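Local coordinates for uncharacterized protein (Pyrococcus furiosus DSM 3638, PDB 3WZ2) that probably acts in proteasome assembly or activation, as an archaeal homolog of the proteasome-assembly chaperones, at residues S207-P210 with L211-E214; R224-E227 with Q228-E231. One frame throughout, in Å; residues are numbered along the deposited sequence.

Contacts 1 and 2 follow one another along the C-terminal helices, with centres about 24 Å apart and nearest atoms about 13 Å apart, so they do not touch. Contact 1 spans the whole of helix 209-213, from the capping Ser-207 to Glu-214, the first residue past it; contact 2 lies within helix 223-235. Each is partly buried, with two buried residues. In contact 1 these are Val-208 and Leu-211, facing helices 188-202 and 32-43; in contact 2 they are His-226 and Met-229, against loops. The chemistry differs accordingly: contact 1 is mostly backbone bonding at helix ends, whereas contact 2 adds a methyl-on-imidazole contact to its regular i to i+4 ladder.

Contact 1: residues S207-P210 with L211-E214; sequences SVEP and LLKE
Val-208 O takes two amides at the start of helix 209-213, a one-turn helix with a serine cap at its N-terminal end. Leu-212 N donates to this oxygen at 3.0 Å and nearly straight (162°), while the bond from Leu-211 N is weak. Before the turn, Ser-207 OG accepts from Glu-209 N at 3.1 Å, a capping bond that satisfies an amide with no earlier carbonyl of the helix to reach. With OG anti to its own N (chi1 172°), the hydroxyl reaches forward to the amide two residues on. Pro-210 brings no N-H, so the first turn has one donor fewer to satisfy. Lys-213 N then closes on Glu-209 O at 2.9 Å, continuing the i to i+4 pattern.

Apolar contact is slight: Val-208 CG2 lies 4.2 Å from Leu-212 CD1, both side chains also touching Ala-192 of helix 188-202. Leu-211 meets Ile-35 and Phe-39 of helix 32-43; together these contacts set the turn against two helices of the PAC2-family domain. At the exit Glu-214 leaves helical geometry and serves as N-cap of helix 215-221, yet its N still donates to Pro-210 O at 3.2 Å, from 38° out of the carbonyl plane.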
loop_
_atom_site.group_PDB
_atom_site.type_symbol
_atom_site.label_atom_id
_atom_site.label_comp_id
_atom_site.label_asym_id
_atom_site.label_seq_id
_atom_site.Cartn_x
_atom_site.Cartn_y
_atom_site.Cartn_z
ATOM N N SER B 207 13.953 -44.619 6.661
ATOM C CA SER B 207 14.143 -45.065 5.299
ATOM C C SER B 207 13.468 -44.082 4.330
ATOM O O SER B 207 12.335 -43.676 4.538
ATOM C CB SER B 207 13.512 -46.463 5.125
ATOM O OG SER B 207 13.512 -46.849 3.752
ATOM N N VAL B 208 14.134 -43.773 3.246
ATOM C CA VAL B 208 13.519 -42.985 2.178
ATOM C C VAL B 208 12.803 -43.793 1.096
ATOM O O VAL B 208 12.262 -43.197 0.143
ATOM C CB VAL B 208 14.514 -42.010 1.491
ATOM C CG1 VAL B 208 15.078 -41.063 2.527
ATOM C CG2 VAL B 208 15.612 -42.740 0.753
ATOM N N GLU B 209 12.762 -45.117 1.237
ATOM C CA GLU B 209 12.137 -45.950 0.216
ATOM C C GLU B 209 10.676 -45.613 -0.045
ATOM O O GLU B 209 10.260 -45.523 -1.203
ATOM C CB GLU B 209 12.323 -47.439 0.524
ATOM C CG GLU B 209 13.764 -47.925 0.366
ATOM C CD GLU B 209 14.271 -47.871 -1.077
ATOM O OE1 GLU B 209 13.523 -48.305 -1.991
ATOM O OE2 GLU B 209 15.419 -47.406 -1.307
ATOM N N PRO B 210 9.891 -45.356 1.007
ATOM C CA PRO B 210 8.513 -44.919 0.748
ATOM C C PRO B 210 8.363 -43.592 -0.042
ATOM O O PRO B 210 7.410 -43.403 -0.811
ATOM C CB PRO B 210 7.906 -44.796 2.154
ATOM C CG PRO B 210 8.787 -45.595 3.032
ATOM C CD PRO B 210 10.162 -45.484 2.451
ATOM N N LEU B 211 9.344 -42.712 0.092
ATOM C CA LEU B 211 9.387 -41.463 -0.682
ATOM C C LEU B 211 9.707 -41.723 -2.137
ATOM O O LEU B 211 9.104 -41.119 -3.035
ATOM C CB LEU B 211 10.493 -40.546 -0.132
ATOM C CG LEU B 211 10.453 -39.045 -0.346
ATOM C CD1 LEU B 211 9.027 -38.554 -0.314
ATOM C CD2 LEU B 211 11.366 -38.176 0.540
ATOM N N LEU B 212 10.723 -42.551 -2.387
ATOM C CA LEU B 212 11.097 -42.871 -3.759
ATOM C C LEU B 212 9.951 -43.640 -4.441
ATOM O O LEU B 212 9.731 -43.481 -5.629
ATOM C CB LEU B 212 12.400 -43.671 -3.804
ATOM C CG LEU B 212 13.640 -42.950 -3.245
ATOM C CD1 LEU B 212 14.834 -43.892 -3.224
ATOM C CD2 LEU B 212 13.976 -41.704 -4.053
ATOM N N LYS B 213 9.235 -44.453 -3.667
ATOM C CA LYS B 213 8.128 -45.266 -4.161
ATOM C C LYS B 213 6.972 -44.395 -4.667
ATOM O O LYS B 213 6.344 -44.684 -5.702
ATOM C CB LYS B 213 7.650 -46.243 -3.050
ATOM C CG LYS B 213 6.150 -46.542 -3.073
ATOM C CD LYS B 213 5.788 -47.874 -2.407
ATOM C CE LYS B 213 4.969 -48.749 -3.352
ATOM N NZ LYS B 213 4.543 -50.030 -2.726
ATOM N N GLU B 214 6.736 -43.290 -3.978
ATOM C CA GLU B 214 5.666 -42.396 -4.367
ATOM C C GLU B 214 6.147 -41.161 -5.106
ATOM O O GLU B 214 5.375 -40.229 -5.301
ATOM C CB GLU B 214 4.902 -41.958 -3.152
ATOM C CG GLU B 214 4.340 -43.077 -2.318
ATOM C CD GLU B 214 3.697 -42.563 -1.001
ATOM O OE1 GLU B 214 3.300 -41.354 -0.910
ATOM O OE2 GLU B 214 3.633 -43.351 -0.012
#

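Contact 2: residues R224-E227 with Q228-E231; sequences RMHE and QMEE
Arg-224 O accepts from Gln-228 N at 2.7 Å, and the donor lies almost on the line of the carbonyl bond. It is the shortest rung of an i to i+4 ladder inside helix 223-235. Met-229 N to Met-225 O, Glu-230 N to His-226 O and Glu-231 N to Glu-227 O are the others, so each carbonyl of 224-227 accepts from the amide four residues on.

The side chains of Arg-224 and Gln-228 pass at a slant, with guanidinium and amide planes 87° apart. Arg-224 NE and Gln-228 NE2 approach to 3.2 Å, but both are donors, so this proximity is not a hydrogen bond.

On the buried side, Met-229 CE sits over one face of the His-226 imidazole, 4.1 Å from the ring centroid and 27° off the normal, a CH-pi contact. A bend at chi3 (70°) turns the methyl back onto the ring. Glu-230 runs alongside the histidine, its CG 3.6 Å from His-226 CE1, while its OE1 makes a salt bridge to Arg-233. Pro-186 also touches His-226, and Phe-88 touches Met-229, placing this helix face against loops of the domain. Replacing His-226 with an alanine is likely to strip the Met-229 methyl of its aromatic face and the Glu-230 side chain of the ring beside it, opening a gap next to Pro-186.

The ladder thus supplies the directional bonding, and across these segments the imidazole meets mainly carbon. Glu-230 OE2 stays 4.3 Å from His-226 NE2, too far for a direct ion pair, and Arg-233, which takes Glu-230 OE1, probably offsets much of the carboxylate's charge.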
loop_
_atom_site.group_PDB
_atom_site.type_symbol
_atom_site.label_atom_id
_atom_site.label_comp_id
_atom_site.label_asym_id
_atom_site.label_seq_id
_atom_site.Cartn_x
_atom_site.Cartn_y
_atom_site.Cartn_z
ATOM N N ARG B 224 0.839 -28.235 -9.171
ATOM C CA ARG B 224 0.129 -26.954 -9.086
ATOM C C ARG B 224 0.783 -26.033 -8.042
ATOM O O ARG B 224 1.121 -24.898 -8.357
ATOM C CB ARG B 224 -1.400 -27.113 -8.878
ATOM C CG ARG B 224 -1.911 -26.831 -7.476
ATOM C CD ARG B 224 -3.416 -26.670 -7.356
ATOM N NE ARG B 224 -3.674 -25.591 -6.378
ATOM C CZ ARG B 224 -4.867 -25.079 -6.100
ATOM N NH1 ARG B 224 -5.958 -25.556 -6.692
ATOM N NH2 ARG B 224 -4.968 -24.093 -5.218
ATOM N N MET B 225 0.973 -26.534 -6.823
ATOM C CA MET B 225 1.723 -25.828 -5.772
ATOM C C MET B 225 3.050 -25.272 -6.265
ATOM O O MET B 225 3.399 -24.135 -5.973
ATOM C CB MET B 225 1.982 -26.740 -4.584
ATOM C CG MET B 225 2.368 -25.971 -3.343
ATOM S SD MET B 225 3.074 -27.023 -2.077
ATOM C CE MET B 225 3.605 -25.806 -0.885
ATOM N N HIS B 226 3.786 -26.056 -7.035
ATOM C CA HIS B 226 5.043 -25.571 -7.553
ATOM C C HIS B 226 4.804 -24.379 -8.481
ATOM O O HIS B 226 5.576 -23.413 -8.482
ATOM C CB HIS B 226 5.799 -26.682 -8.285
ATOM C CG HIS B 226 7.182 -26.297 -8.681
ATOM N ND1 HIS B 226 7.455 -25.602 -9.832
ATOM C CD2 HIS B 226 8.373 -26.477 -8.062
ATOM C CE1 HIS B 226 8.755 -25.366 -9.910
ATOM N NE2 HIS B 226 9.335 -25.885 -8.842
ATOM N N GLU B 227 3.777 -24.506 -9.317
ATOM C CA GLU B 227 3.365 -23.470 -10.263
ATOM C C GLU B 227 2.961 -22.188 -9.544
ATOM O O GLU B 227 3.478 -21.119 -9.840
ATOM C CB GLU B 227 2.171 -23.996 -11.078
ATOM C CG GLU B 227 2.198 -23.770 -12.556
ATOM C CD GLU B 227 3.578 -23.929 -13.161
ATOM O OE1 GLU B 227 4.173 -25.007 -12.955
ATOM O OE2 GLU B 227 4.068 -22.988 -13.825
ATOM N N GLN B 228 2.045 -22.329 -8.593
ATOM C CA GLN B 228 1.695 -21.270 -7.644
ATOM C C GLN B 228 2.943 -20.558 -7.123
ATOM O O GLN B 228 3.031 -19.336 -7.155
ATOM C CB GLN B 228 0.954 -21.859 -6.429
ATOM C CG GLN B 228 -0.563 -21.732 -6.327
ATOM C CD GLN B 228 -1.345 -21.978 -7.608
ATOM O OE1 GLN B 228 -1.206 -21.216 -8.561
ATOM N NE2 GLN B 228 -2.203 -23.016 -7.625
ATOM N N MET B 229 3.882 -21.344 -6.595
ATOM C CA MET B 229 5.040 -20.801 -5.901
ATOM C C MET B 229 5.884 -19.979 -6.849
ATOM O O MET B 229 6.331 -18.883 -6.478
ATOM C CB MET B 229 5.884 -21.920 -5.271
ATOM C CG MET B 229 7.225 -21.445 -4.727
ATOM S SD MET B 229 8.389 -22.742 -4.286
ATOM C CE MET B 229 8.851 -23.397 -5.890
ATOM N N GLU B 230 6.113 -20.490 -8.058
ATOM C CA GLU B 230 6.943 -19.777 -9.052
ATOM C C GLU B 230 6.298 -18.464 -9.483
ATOM O O GLU B 230 6.985 -17.454 -9.649
ATOM C CB GLU B 230 7.210 -20.648 -10.290
ATOM C CG GLU B 230 8.078 -21.871 -10.014
ATOM C CD GLU B 230 9.568 -21.583 -10.026
ATOM O OE1 GLU B 230 10.066 -20.787 -9.190
ATOM O OE2 GLU B 230 10.245 -22.175 -10.894
ATOM N N GLU B 231 4.980 -18.476 -9.642
ATOM C CA GLU B 231 4.246 -17.245 -9.937
ATOM C C GLU B 231 4.450 -16.193 -8.843
ATOM O O GLU B 231 4.861 -15.059 -9.133
ATOM C CB GLU B 231 2.760 -17.512 -10.221
ATOM C CG GLU B 231 2.531 -17.722 -11.703
ATOM C CD GLU B 231 1.084 -17.611 -12.126
ATOM O OE1 GLU B 231 0.638 -16.480 -12.418
ATOM O OE2 GLU B 231 0.399 -18.655 -12.168
#